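Long-range contacts in effector EagT6 (Pseudomonas aeruginosa, PDB 1TU1), which acts as a homodimer essential for delivery of the toxin Tse6 to target cells, specifically for loading it onto VgrG1a: residues F40-D45 / A112-T117; A46-A51 / F106-P111; K66-F71 / L89-Q94; N80-A85 / T138-P143. One frame throughout, in Å; residues are numbered along the deposited sequence.

Interaction 1: F40-D45 / A112-T117; sequences FVISRD and AVLITT
A first torsion that carries CG away from the backbone N (chi1 176°) lets the F40 ring slant across T116, with F40 CE1 3.6 Å from T116 CB. T116 puts its OG1 between its own N and carbonyl carbon (chi1 70°), which turns the methyl CG2 to the I42 side, 4.2 Å from I42 CG1. Next along this face, I42 CG2 and L114 CD1 pack tightly at 3.5 Å. The apolar residues suit a face that the second subunit covers, with L13 of that chain on F40 and its L8 on I42; R44, on the same face, forms a salt bridge with E10 of that subunit.

The other face is more polar. One ordered water is gripped three ways there, by V41 O, by S43 OG at 2.8 Å and by T117 OG1 at 2.7 Å; T117 OG1 also bonds to Q104. The small S43 lets its OG rest against I115 CB (3.5 Å), while I115 CD1 reaches D45 CB at 3.8 Å; the D45 carboxylate is hydrogen-bonded to S47 OG and to Y56 OH of helix 53-67.

Between the two faces the backbones pair: V41 with T117, S43 with I115 and D45 with V113 are hydrogen-bonded pairs, and I115 N to S43 O (2.9 Å) is nearly straight at 171°. Such an antiparallel ladder, inside a six-stranded sheet with a helix over one face, is consistent with the Mog1p/PsbP-like fold expected of this DcrB-family protein.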
loop_
_atom_site.group_PDB
_atom_site.type_symbol
_atom_site.label_atom_id
_atom_site.label_comp_id
_atom_site.label_asym_id
_atom_site.label_seq_id
_atom_site.Cartn_x
_atom_site.Cartn_y
_atom_site.Cartn_z
ATOM N N PHE A 40 -10.344 6.098 -2.710
ATOM C CA PHE A 40 -9.289 7.108 -2.835
ATOM C C PHE A 40 -7.998 6.346 -2.574
ATOM O O PHE A 40 -7.792 5.829 -1.467
ATOM C CB PHE A 40 -9.481 8.204 -1.817
ATOM C CG PHE A 40 -8.393 9.242 -1.808
ATOM C CD1 PHE A 40 -8.219 10.083 -2.893
ATOM C CD2 PHE A 40 -7.506 9.337 -0.722
ATOM C CE1 PHE A 40 -7.214 11.070 -2.887
ATOM C CE2 PHE A 40 -6.480 10.310 -0.703
ATOM C CZ PHE A 40 -6.328 11.167 -1.795
ATOM N N VAL A 41 -7.149 6.281 -3.596
ATOM C CA VAL A 41 -5.986 5.411 -3.599
ATOM C C VAL A 41 -4.714 6.238 -3.904
ATOM O O VAL A 41 -4.703 7.051 -4.825
ATOM C CB VAL A 41 -6.156 4.308 -4.639
ATOM C CG1 VAL A 41 -4.873 3.548 -4.869
ATOM C CG2 VAL A 41 -7.292 3.362 -4.253
ATOM N N ILE A 42 -3.680 6.032 -3.107
ATOM C CA ILE A 42 -2.381 6.674 -3.321
ATOM C C ILE A 42 -1.423 5.622 -3.800
ATOM O O ILE A 42 -1.238 4.579 -3.121
ATOM C CB ILE A 42 -1.865 7.308 -2.043
ATOM C CG1 ILE A 42 -2.937 8.229 -1.431
ATOM C CG2 ILE A 42 -0.556 8.107 -2.330
ATOM C CD1 ILE A 42 -2.544 8.767 -0.067
ATOM N N SER A 43 -0.825 5.889 -4.954
ATOM C CA SER A 43 0.128 5.005 -5.599
ATOM C C SER A 43 1.404 5.806 -5.966
ATOM O O SER A 43 1.455 7.019 -5.746
ATOM C CB SER A 43 -0.479 4.341 -6.823
ATOM O OG SER A 43 -0.889 5.292 -7.786
ATOM N N ARG A 44 2.446 5.083 -6.372
ATOM C CA ARG A 44 3.751 5.654 -6.726
ATOM C C ARG A 44 4.142 5.183 -8.120
ATOM O O ARG A 44 3.858 4.042 -8.504
ATOM C CB ARG A 44 4.851 5.178 -5.773
ATOM C CG ARG A 44 4.711 5.642 -4.349
ATOM C CD ARG A 44 3.852 4.703 -3.493
ATOM N NE ARG A 44 3.689 5.254 -2.163
ATOM C CZ ARG A 44 2.622 5.170 -1.387
ATOM N NH1 ARG A 44 1.525 4.548 -1.797
ATOM N NH2 ARG A 44 2.681 5.755 -0.182
ATOM N N ASP A 45 4.865 6.041 -8.859
ATOM C CA ASP A 45 5.316 5.695 -10.205
ATOM C C ASP A 45 6.759 6.213 -10.348
ATOM O O ASP A 45 6.976 7.413 -10.431
ATOM C CB ASP A 45 4.365 6.330 -11.221
ATOM C CG ASP A 45 4.671 5.944 -12.689
ATOM O OD1 ASP A 45 5.706 5.316 -12.981
ATOM O OD2 ASP A 45 3.883 6.249 -13.614
ATOM N N ALA A 112 9.923 9.033 -6.858
ATOM C CA ALA A 112 8.718 8.518 -7.524
ATOM C C ALA A 112 7.591 9.530 -7.485
ATOM O O ALA A 112 7.399 10.253 -6.479
ATOM C CB ALA A 112 8.270 7.197 -6.913
ATOM N N VAL A 113 6.895 9.629 -8.615
ATOM C CA VAL A 113 5.728 10.479 -8.729
ATOM C C VAL A 113 4.677 9.928 -7.749
ATOM O O VAL A 113 4.477 8.726 -7.708
ATOM C CB VAL A 113 5.187 10.497 -10.165
ATOM C CG1 VAL A 113 3.860 11.231 -10.275
ATOM C CG2 VAL A 113 6.219 11.155 -11.126
ATOM N N LEU A 114 4.081 10.798 -6.945
ATOM C CA LEU A 114 2.990 10.414 -6.040
ATOM C C LEU A 114 1.648 10.689 -6.734
ATOM O O LEU A 114 1.379 11.815 -7.168
ATOM C CB LEU A 114 3.082 11.180 -4.734
ATOM C CG LEU A 114 2.159 10.702 -3.586
ATOM C CD1 LEU A 114 2.624 9.343 -3.079
ATOM C CD2 LEU A 114 2.137 11.715 -2.483
ATOM N N ILE A 115 0.821 9.651 -6.831
ATOM C CA ILE A 115 -0.438 9.688 -7.567
ATOM C C ILE A 115 -1.585 9.442 -6.610
ATOM O O ILE A 115 -1.546 8.469 -5.838
ATOM C CB ILE A 115 -0.437 8.643 -8.651
ATOM C CG1 ILE A 115 0.707 8.916 -9.628
ATOM C CG2 ILE A 115 -1.799 8.636 -9.429
ATOM C CD1 ILE A 115 0.886 7.891 -10.714
ATOM N N THR A 116 -2.586 10.324 -6.617
ATOM C CA THR A 116 -3.834 10.053 -5.858
ATOM C C THR A 116 -4.970 9.917 -6.848
ATOM O O THR A 116 -5.016 10.626 -7.875
ATOM C CB THR A 116 -4.157 11.153 -4.846
ATOM O OG1 THR A 116 -4.559 12.353 -5.533
ATOM C CG2 THR A 116 -2.931 11.537 -4.016
ATOM N N THR A 117 -5.879 8.969 -6.584
ATOM C CA THR A 117 -6.917 8.651 -7.532
ATOM C C THR A 117 -8.232 8.487 -6.774
ATOM O O THR A 117 -8.337 7.615 -5.904
ATOM C CB THR A 117 -6.595 7.371 -8.282
ATOM O OG1 THR A 117 -5.327 7.451 -8.962
ATOM C CG2 THR A 117 -7.627 7.126 -9.400
HETATM O O HOH W 1 -3.489 6.304 -7.306
#

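Interaction 2: A46-A51 / F106-P111; sequences ASQGDA and FIERRP
The side chains of Q48 and E108 meet at about a right angle, yet their flat ends are turned only 21° from parallel. Q48 NE2 gives one N-H to E108 OE2 at 3.1 Å, reaching that oxygen on its anti side and somewhat out of the carboxylate plane. The second N-H goes to A51 O, 2.9 Å from Q48 NE2 and close to the plane of the amide. With both protons engaged, the rotation of the amide is fixed, a task glutamine suits because its end can donate twice. An extended chain with CG opposite the backbone N (chi1 168°) carries it there.

Both Q48 and A51 belong to a type II' beta turn, Q48 to A51, in the loop from strand 38-45 to helix 53-67; G49 takes its second position, where a positive phi favours glycine. The facing loop joins the neighbouring strands 98-107 and 113-120 of the sheet and contains a cis peptide bond before P111.

R110 also crosses Q48 at roughly a right angle, but its guanidinium sits implausibly close to G49 O, which makes its exact position doubtful. As modelled, the group is turned 37° from the amide, and Q48 OE1 lies over one face, toward its rim. At the margin, A46 CB packs 3.9 Å from P111 O.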
loop_
_atom_site.group_PDB
_atom_site.type_symbol
_atom_site.label_atom_id
_atom_site.label_comp_id
_atom_site.label_asym_id
_atom_site.label_seq_id
_atom_site.Cartn_x
_atom_site.Cartn_y
_atom_site.Cartn_z
ATOM N N ALA A 46 7.719 5.289 -10.350
ATOM C CA ALA A 46 9.136 5.625 -10.436
ATOM C C ALA A 46 9.672 5.679 -11.889
ATOM O O ALA A 46 10.887 5.718 -12.102
ATOM C CB ALA A 46 9.948 4.664 -9.610
ATOM N N SER A 47 8.774 5.718 -12.859
ATOM C CA SER A 47 9.145 5.667 -14.279
ATOM C C SER A 47 9.497 7.045 -14.893
ATOM O O SER A 47 9.864 7.114 -16.069
ATOM C CB SER A 47 8.022 5.027 -15.102
ATOM O OG SER A 47 6.886 5.875 -15.216
ATOM N N GLN A 48 9.348 8.133 -14.147
ATOM C CA GLN A 48 9.630 9.455 -14.697
ATOM C C GLN A 48 11.102 9.526 -15.077
ATOM O O GLN A 48 11.438 9.970 -16.165
ATOM C CB GLN A 48 9.299 10.584 -13.715
ATOM C CG GLN A 48 9.875 11.948 -14.179
ATOM C CD GLN A 48 9.483 13.115 -13.315
ATOM O OE1 GLN A 48 8.904 12.946 -12.223
ATOM N NE2 GLN A 48 9.771 14.317 -13.798
ATOM N N GLY A 49 11.962 9.096 -14.152
ATOM C CA GLY A 49 13.406 9.192 -14.322
ATOM C C GLY A 49 13.839 10.642 -14.502
ATOM O O GLY A 49 13.398 11.521 -13.779
ATOM N N ASP A 50 14.684 10.911 -15.475
ATOM C CA ASP A 50 15.161 12.281 -15.669
ATOM C C ASP A 50 14.375 13.037 -16.747
ATOM O O ASP A 50 14.753 14.142 -17.148
ATOM C CB ASP A 50 16.678 12.267 -15.927
ATOM C CG ASP A 50 17.483 12.044 -14.649
ATOM O OD1 ASP A 50 16.994 12.374 -13.530
ATOM O OD2 ASP A 50 18.629 11.553 -14.659
ATOM N N ALA A 51 13.261 12.470 -17.194
ATOM C CA ALA A 51 12.375 13.171 -18.122
ATOM C C ALA A 51 11.663 14.355 -17.448
ATOM O O ALA A 51 11.356 14.302 -16.235
ATOM C CB ALA A 51 11.373 12.238 -18.697
ATOM N N PHE A 106 -1.357 13.811 -10.248
ATOM C CA PHE A 106 0.026 13.377 -10.329
ATOM C C PHE A 106 0.848 14.452 -9.685
ATOM O O PHE A 106 0.736 15.629 -10.067
ATOM C CB PHE A 106 0.430 13.206 -11.780
ATOM C CG PHE A 106 -0.359 12.186 -12.514
ATOM C CD1 PHE A 106 0.146 10.910 -12.691
ATOM C CD2 PHE A 106 -1.612 12.487 -13.037
ATOM C CE1 PHE A 106 -0.568 9.944 -13.392
ATOM C CE2 PHE A 106 -2.345 11.516 -13.753
ATOM C CZ PHE A 106 -1.825 10.243 -13.922
ATOM N N ILE A 107 1.648 14.080 -8.680
ATOM C CA ILE A 107 2.469 15.039 -7.961
ATOM C C ILE A 107 3.932 14.682 -8.163
ATOM O O ILE A 107 4.389 13.627 -7.744
ATOM C CB ILE A 107 2.153 15.071 -6.450
ATOM C CG1 ILE A 107 0.646 15.232 -6.205
ATOM C CG2 ILE A 107 2.978 16.181 -5.762
ATOM C CD1 ILE A 107 0.262 15.166 -4.748
ATOM N N GLU A 108 4.662 15.572 -8.823
ATOM C CA GLU A 108 6.078 15.360 -9.064
ATOM C C GLU A 108 6.815 15.242 -7.732
ATOM O O GLU A 108 6.741 16.116 -6.912
ATOM C CB GLU A 108 6.709 16.518 -9.852
ATOM C CG GLU A 108 8.091 16.102 -10.338
ATOM C CD GLU A 108 8.840 17.173 -11.134
ATOM O OE1 GLU A 108 8.556 18.391 -10.980
ATOM O OE2 GLU A 108 9.720 16.739 -11.895
ATOM N N ARG A 109 7.564 14.161 -7.584
ATOM C CA ARG A 109 8.475 13.961 -6.471
ATOM C C ARG A 109 9.548 12.969 -6.899
ATOM O O ARG A 109 9.350 12.168 -7.793
ATOM C CB ARG A 109 7.697 13.382 -5.277
ATOM C CG ARG A 109 8.436 13.255 -3.989
ATOM C CD ARG A 109 7.502 12.964 -2.787
ATOM N NE ARG A 109 8.220 13.093 -1.526
ATOM C CZ ARG A 109 9.098 12.214 -1.048
ATOM N NH1 ARG A 109 9.358 11.092 -1.678
ATOM N NH2 ARG A 109 9.721 12.457 0.093
ATOM N N ARG A 110 10.669 12.999 -6.194
ATOM C CA ARG A 110 11.724 12.004 -6.359
ATOM C C ARG A 110 11.823 11.185 -5.084
ATOM O O ARG A 110 11.709 11.732 -3.994
ATOM C CB ARG A 110 13.052 12.714 -6.586
ATOM C CG ARG A 110 13.075 13.470 -7.851
ATOM C CD ARG A 110 13.101 12.540 -9.015
ATOM N NE ARG A 110 13.020 13.252 -10.279
ATOM C CZ ARG A 110 12.721 12.661 -11.420
ATOM N NH1 ARG A 110 12.484 11.357 -11.437
ATOM N NH2 ARG A 110 12.672 13.379 -12.550
ATOM N N PRO A 111 12.036 9.882 -5.192
ATOM C CA PRO A 111 12.336 9.175 -6.434
ATOM C C PRO A 111 11.152 8.734 -7.283
ATOM O O PRO A 111 11.375 8.100 -8.319
ATOM C CB PRO A 111 13.056 7.931 -5.905
ATOM C CG PRO A 111 12.288 7.641 -4.628
ATOM C CD PRO A 111 12.020 8.968 -4.037
HETATM O O HOH W 2 9.910 11.217 -10.293
HETATM O O HOH W 3 9.865 8.822 -11.134
HETATM O O HOH W 4 13.003 16.078 -14.279
#

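Interaction 3: K66-F71 / L89-Q94; sequences KQLPGF and LDYQWQ
Along 89-94, Y91 is the first residue to pack on the type II beta turn, L68 to F71, that leads from helix 53-67 into strand 72-81. Its CD1 lies 3.3 Å from F71 CE1; the two rings meet obliquely, inclined at 51° with centroids 5.2 Å apart. F71 also packs on L61 and A64 of the helix, so the aromatic ring is packed between helix and sheet, while Y91 OH is taken up by Q104.

Q92 acts mainly through polar atoms. Its carbonyl O receives the CA-H of F71, with F71 CA 3.4 Å away, and its NE2 holds a water that donates to G70 O. Glycine fits that place in the turn because its phi is positive.

W93 then offers a broad surface to L68. The methyl CD2 of L68 stands 3.8 Å from the centroid of the six-membered ring of W93, only 10° off the ring normal, a CH-pi contact. P69 O lies instead at the indole's edge, near its plane, with W93 CB its nearest atom in that side chain at 3.5 Å.

The same P69 O accepts the hydrogen bond that closes the contact, 2.8 Å from Q94 N with an N-H...O angle of 167°.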
loop_
_atom_site.group_PDB
_atom_site.type_symbol
_atom_site.label_atom_id
_atom_site.label_comp_id
_atom_site.label_asym_id
_atom_site.label_seq_id
_atom_site.Cartn_x
_atom_site.Cartn_y
_atom_site.Cartn_z
ATOM N N LYS A 66 -4.862 5.223 -25.135
ATOM C CA LYS A 66 -4.581 4.022 -25.929
ATOM C C LYS A 66 -5.028 2.715 -25.246
ATOM O O LYS A 66 -5.304 1.723 -25.925
ATOM C CB LYS A 66 -3.092 3.921 -26.297
ATOM C CG LYS A 66 -2.428 5.143 -27.002
ATOM C CD LYS A 66 -3.374 6.153 -27.699
ATOM C CE LYS A 66 -2.804 7.569 -27.614
ATOM N NZ LYS A 66 -3.631 8.599 -28.300
ATOM N N GLN A 67 -5.107 2.706 -23.920
ATOM C CA GLN A 67 -5.300 1.461 -23.173
ATOM C C GLN A 67 -6.646 1.341 -22.462
ATOM O O GLN A 67 -7.010 0.238 -22.080
ATOM C CB GLN A 67 -4.167 1.248 -22.154
ATOM C CG GLN A 67 -2.836 0.853 -22.798
ATOM C CD GLN A 67 -1.657 0.857 -21.825
ATOM O OE1 GLN A 67 -0.997 -0.170 -21.628
ATOM N NE2 GLN A 67 -1.377 2.010 -21.238
ATOM N N LEU A 68 -7.361 2.446 -22.265
ATOM C CA LEU A 68 -8.620 2.429 -21.521
ATOM C C LEU A 68 -9.813 2.619 -22.461
ATOM O O LEU A 68 -10.048 3.726 -22.955
ATOM C CB LEU A 68 -8.645 3.506 -20.431
ATOM C CG LEU A 68 -7.530 3.494 -19.373
ATOM C CD1 LEU A 68 -7.691 4.674 -18.455
ATOM C CD2 LEU A 68 -7.542 2.204 -18.576
ATOM N N PRO A 69 -10.578 1.550 -22.701
ATOM C CA PRO A 69 -11.784 1.646 -23.531
ATOM C C PRO A 69 -12.681 2.775 -23.073
ATOM O O PRO A 69 -12.887 2.944 -21.876
ATOM C CB PRO A 69 -12.473 0.291 -23.315
ATOM C CG PRO A 69 -11.375 -0.647 -23.011
ATOM C CD PRO A 69 -10.358 0.171 -22.218
ATOM N N GLY A 70 -13.179 3.562 -24.021
ATOM C CA GLY A 70 -14.122 4.629 -23.726
ATOM C C GLY A 70 -13.498 5.836 -23.049
ATOM O O GLY A 70 -14.214 6.687 -22.536
ATOM N N PHE A 71 -12.169 5.927 -23.055
ATOM C CA PHE A 71 -11.491 7.023 -22.364
ATOM C C PHE A 71 -11.980 8.377 -22.890
ATOM O O PHE A 71 -12.094 8.566 -24.100
ATOM C CB PHE A 71 -9.972 6.932 -22.517
ATOM C CG PHE A 71 -9.245 8.126 -21.967
ATOM C CD1 PHE A 71 -8.941 8.210 -20.616
ATOM C CD2 PHE A 71 -8.873 9.177 -22.797
ATOM C CE1 PHE A 71 -8.276 9.314 -20.102
ATOM C CE2 PHE A 71 -8.204 10.293 -22.273
ATOM C CZ PHE A 71 -7.914 10.355 -20.929
ATOM N N LEU A 89 -6.155 15.359 -13.558
ATOM C CA LEU A 89 -6.899 14.911 -14.714
ATOM C C LEU A 89 -8.227 14.323 -14.272
ATOM O O LEU A 89 -8.242 13.289 -13.575
ATOM C CB LEU A 89 -6.159 13.818 -15.453
ATOM C CG LEU A 89 -4.798 14.152 -16.046
ATOM C CD1 LEU A 89 -4.249 12.890 -16.637
ATOM C CD2 LEU A 89 -4.912 15.264 -17.113
ATOM N N ASP A 90 -9.322 14.977 -14.668
ATOM C CA ASP A 90 -10.669 14.445 -14.504
ATOM C C ASP A 90 -11.038 13.736 -15.769
ATOM O O ASP A 90 -11.069 14.339 -16.844
ATOM C CB ASP A 90 -11.664 15.553 -14.232
ATOM C CG ASP A 90 -11.398 16.241 -12.934
ATOM O OD1 ASP A 90 -10.825 15.590 -12.026
ATOM O OD2 ASP A 90 -11.692 17.430 -12.714
ATOM N N TYR A 91 -11.267 12.433 -15.665
ATOM C CA TYR A 91 -11.624 11.648 -16.827
ATOM C C TYR A 91 -12.532 10.475 -16.506
ATOM O O TYR A 91 -12.674 10.084 -15.348
ATOM C CB TYR A 91 -10.390 11.177 -17.567
ATOM C CG TYR A 91 -9.449 10.195 -16.865
ATOM C CD1 TYR A 91 -9.559 8.816 -17.076
ATOM C CD2 TYR A 91 -8.378 10.654 -16.090
ATOM C CE1 TYR A 91 -8.678 7.924 -16.491
ATOM C CE2 TYR A 91 -7.487 9.776 -15.498
ATOM C CZ TYR A 91 -7.632 8.416 -15.696
ATOM O OH TYR A 91 -6.740 7.540 -15.119
ATOM N N GLN A 92 -13.144 9.942 -17.558
ATOM C CA GLN A 92 -13.949 8.743 -17.462
ATOM C C GLN A 92 -13.408 7.705 -18.415
ATOM O O GLN A 92 -12.714 8.037 -19.401
ATOM C CB GLN A 92 -15.438 9.048 -17.721
ATOM C CG GLN A 92 -15.858 9.305 -19.190
ATOM C CD GLN A 92 -17.391 9.517 -19.343
ATOM O OE1 GLN A 92 -17.948 10.523 -18.874
ATOM N NE2 GLN A 92 -18.059 8.560 -19.988
ATOM N N TRP A 93 -13.672 6.445 -18.090
ATOM C CA TRP A 93 -13.497 5.359 -19.035
ATOM C C TRP A 93 -14.508 4.230 -18.747
ATOM O O TRP A 93 -15.240 4.274 -17.754
ATOM C CB TRP A 93 -12.060 4.831 -19.042
ATOM C CG TRP A 93 -11.616 4.183 -17.766
ATOM C CD1 TRP A 93 -11.428 4.799 -16.553
ATOM C CD2 TRP A 93 -11.288 2.803 -17.565
ATOM N NE1 TRP A 93 -10.998 3.885 -15.619
ATOM C CE2 TRP A 93 -10.905 2.653 -16.210
ATOM C CE3 TRP A 93 -11.292 1.669 -18.382
ATOM C CZ2 TRP A 93 -10.534 1.430 -15.667
ATOM C CZ3 TRP A 93 -10.909 0.442 -17.831
ATOM C CH2 TRP A 93 -10.533 0.344 -16.488
ATOM N N GLN A 94 -14.535 3.239 -19.630
ATOM C CA GLN A 94 -15.509 2.158 -19.559
ATOM C C GLN A 94 -14.824 0.881 -19.124
ATOM O O GLN A 94 -14.126 0.232 -19.903
ATOM C CB GLN A 94 -16.199 1.939 -20.917
ATOM C CG GLN A 94 -17.274 0.828 -20.909
ATOM C CD GLN A 94 -17.804 0.509 -22.311
ATOM O OE1 GLN A 94 -17.242 -0.347 -23.022
ATOM N NE2 GLN A 94 -18.871 1.201 -22.711
HETATM O O HOH W 5 -16.513 6.426 -21.129
#

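Interaction 4: N80-A85 / T138-P143; sequences NIHGHA and TLVPRP
H84 NE2, in contact with P141, also meets an ordered water in the plane of its ring at 2.7 Å, and that water donates to R142 O at 3.0 Å. The ring belongs to a beta hairpin whose type I' turn, I81 to H84, links strands 72-81 and 84-95. H82 and G83 supply the two positive phi values of this turn. It is braced from within: N80 OD1 accepts from G83 N in an Asx motif, and H84 ND1 donates to H82 O at 3.1 Å, which fixes the rotation of the imidazole.

Held in this way, the H84 ring presents a face to P141, whose CB stands 3.5 Å from the ring centroid in a CH-pi contact. Proline suits the place as a rigid, compact apolar ring; its CD meets I81 CG2 at 3.8 Å on a different flank. V140 and P141 also pair in an antiparallel ladder with a strand of the second subunit, so the hairpin tip packs on a segment of the dimer interface.

H82 completes the contact. V140 CG1 lies over the centre of its ring, 4.2 Å from the centroid, while L139 O approaches the edge near the ring plane, 3.3 Å from H82 CD2.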
loop_
_atom_site.group_PDB
_atom_site.type_symbol
_atom_site.label_atom_id
_atom_site.label_comp_id
_atom_site.label_asym_id
_atom_site.label_seq_id
_atom_site.Cartn_x
_atom_site.Cartn_y
_atom_site.Cartn_z
ATOM N N ASN A 80 0.000 23.760 -8.460
ATOM C CA ASN A 80 1.127 23.707 -7.575
ATOM C C ASN A 80 0.665 23.249 -6.198
ATOM O O ASN A 80 -0.250 23.847 -5.629
ATOM C CB ASN A 80 1.732 25.101 -7.459
ATOM C CG ASN A 80 2.911 25.133 -6.534
ATOM O OD1 ASN A 80 2.754 25.070 -5.322
ATOM N ND2 ASN A 80 4.120 25.227 -7.105
ATOM N N ILE A 81 1.323 22.227 -5.647
ATOM C CA ILE A 81 1.026 21.753 -4.295
ATOM C C ILE A 81 2.264 21.908 -3.446
ATOM O O ILE A 81 3.215 21.132 -3.574
ATOM C CB ILE A 81 0.536 20.278 -4.342
ATOM C CG1 ILE A 81 -0.808 20.214 -5.068
ATOM C CG2 ILE A 81 0.419 19.693 -2.923
ATOM C CD1 ILE A 81 -1.286 18.829 -5.377
ATOM N N HIS A 82 2.275 22.940 -2.609
ATOM C CA HIS A 82 3.407 23.222 -1.723
ATOM C C HIS A 82 4.733 23.182 -2.477
ATOM O O HIS A 82 5.711 22.578 -2.028
ATOM C CB HIS A 82 3.463 22.248 -0.547
ATOM C CG HIS A 82 2.261 22.307 0.341
ATOM N ND1 HIS A 82 2.124 23.242 1.349
ATOM C CD2 HIS A 82 1.149 21.536 0.387
ATOM C CE1 HIS A 82 0.976 23.044 1.975
ATOM N NE2 HIS A 82 0.363 22.019 1.406
ATOM N N GLY A 83 4.735 23.824 -3.635
ATOM C CA GLY A 83 5.926 23.992 -4.449
ATOM C C GLY A 83 6.159 22.863 -5.412
ATOM O O GLY A 83 7.015 22.985 -6.270
ATOM N N HIS A 84 5.427 21.754 -5.259
ATOM C CA HIS A 84 5.545 20.607 -6.141
ATOM C C HIS A 84 4.644 20.784 -7.356
ATOM O O HIS A 84 3.467 21.093 -7.232
ATOM C CB HIS A 84 5.153 19.312 -5.427
ATOM C CG HIS A 84 6.032 18.949 -4.280
ATOM N ND1 HIS A 84 6.261 19.793 -3.209
ATOM C CD2 HIS A 84 6.771 17.838 -4.054
ATOM C CE1 HIS A 84 7.096 19.204 -2.371
ATOM N NE2 HIS A 84 7.424 18.020 -2.861
ATOM N N ALA A 85 5.194 20.557 -8.539
ATOM C CA ALA A 85 4.393 20.510 -9.747
ATOM C C ALA A 85 3.391 19.338 -9.696
ATOM O O ALA A 85 3.737 18.208 -9.341
ATOM C CB ALA A 85 5.286 20.364 -10.968
ATOM N N THR A 138 -5.388 19.276 2.179
ATOM C CA THR A 138 -4.489 19.106 3.312
ATOM C C THR A 138 -3.229 18.307 2.991
ATOM O O THR A 138 -2.391 18.176 3.852
ATOM C CB THR A 138 -5.196 18.380 4.481
ATOM O OG1 THR A 138 -5.511 17.021 4.101
ATOM C CG2 THR A 138 -6.524 19.048 4.817
ATOM N N LEU A 139 -3.109 17.733 1.796
ATOM C CA LEU A 139 -1.915 16.930 1.475
ATOM C C LEU A 139 -0.649 17.798 1.438
ATOM O O LEU A 139 -0.533 18.686 0.595
ATOM C CB LEU A 139 -2.078 16.212 0.151
ATOM C CG LEU A 139 -1.064 15.108 -0.176
ATOM C CD1 LEU A 139 -1.719 14.133 -1.097
ATOM C CD2 LEU A 139 0.194 15.676 -0.847
ATOM N N VAL A 140 0.294 17.518 2.337
ATOM C CA VAL A 140 1.603 18.160 2.314
ATOM C C VAL A 140 2.691 17.166 1.920
ATOM O O VAL A 140 3.003 16.247 2.683
ATOM C CB VAL A 140 1.921 18.820 3.664
ATOM C CG1 VAL A 140 3.252 19.568 3.618
ATOM C CG2 VAL A 140 0.776 19.741 4.070
ATOM N N PRO A 141 3.271 17.319 0.726
ATOM C CA PRO A 141 4.400 16.466 0.343
ATOM C C PRO A 141 5.540 16.591 1.349
ATOM O O PRO A 141 5.773 17.664 1.922
ATOM C CB PRO A 141 4.790 16.986 -1.053
ATOM C CG PRO A 141 3.573 17.649 -1.574
ATOM C CD PRO A 141 2.887 18.227 -0.371
ATOM N N ARG A 142 6.194 15.475 1.622
ATOM C CA ARG A 142 7.322 15.446 2.535
ATOM C C ARG A 142 8.613 15.688 1.738
ATOM O O ARG A 142 8.807 15.100 0.676
ATOM C CB ARG A 142 7.393 14.096 3.240
ATOM C CG ARG A 142 8.448 13.999 4.333
ATOM C CD ARG A 142 8.485 12.654 5.070
ATOM N NE ARG A 142 7.491 12.575 6.146
ATOM C CZ ARG A 142 6.216 12.213 5.993
ATOM N NH1 ARG A 142 5.736 11.880 4.808
ATOM N NH2 ARG A 142 5.402 12.179 7.035
ATOM N N PRO A 143 9.490 16.558 2.228
ATOM C CA PRO A 143 10.822 16.708 1.610
ATOM C C PRO A 143 11.565 15.371 1.423
ATOM O O PRO A 143 11.381 14.451 2.214
ATOM C CB PRO A 143 11.555 17.632 2.583
ATOM C CG PRO A 143 10.469 18.446 3.182
ATOM C CD PRO A 143 9.305 17.487 3.354
HETATM O O HOH W 6 9.378 16.439 -1.996
#

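In the fold
Interaction 1 lies near the centre of the chain, and backbone pairing governs it; interactions 2 and 3 are surface contacts that tie the loops flanking the two ends of helix 53-67 to the sheet or its connecting loop. Interaction 2 does so largely with polar side-chain groups, interaction 3 with aromatic rings. Interaction 4 is partly buried, forms no direct hydrogen bond between its segments, and relies on imidazole faces. Interactions 1 and 2 meet where L114 O pairs with I107 N, and interactions 2 and 4 where E108 N reaches A85 O. Interactions 3 and 4 share strand 84-95, their centres about 27 Å apart. Interactions 1 and 4 both border the second subunit.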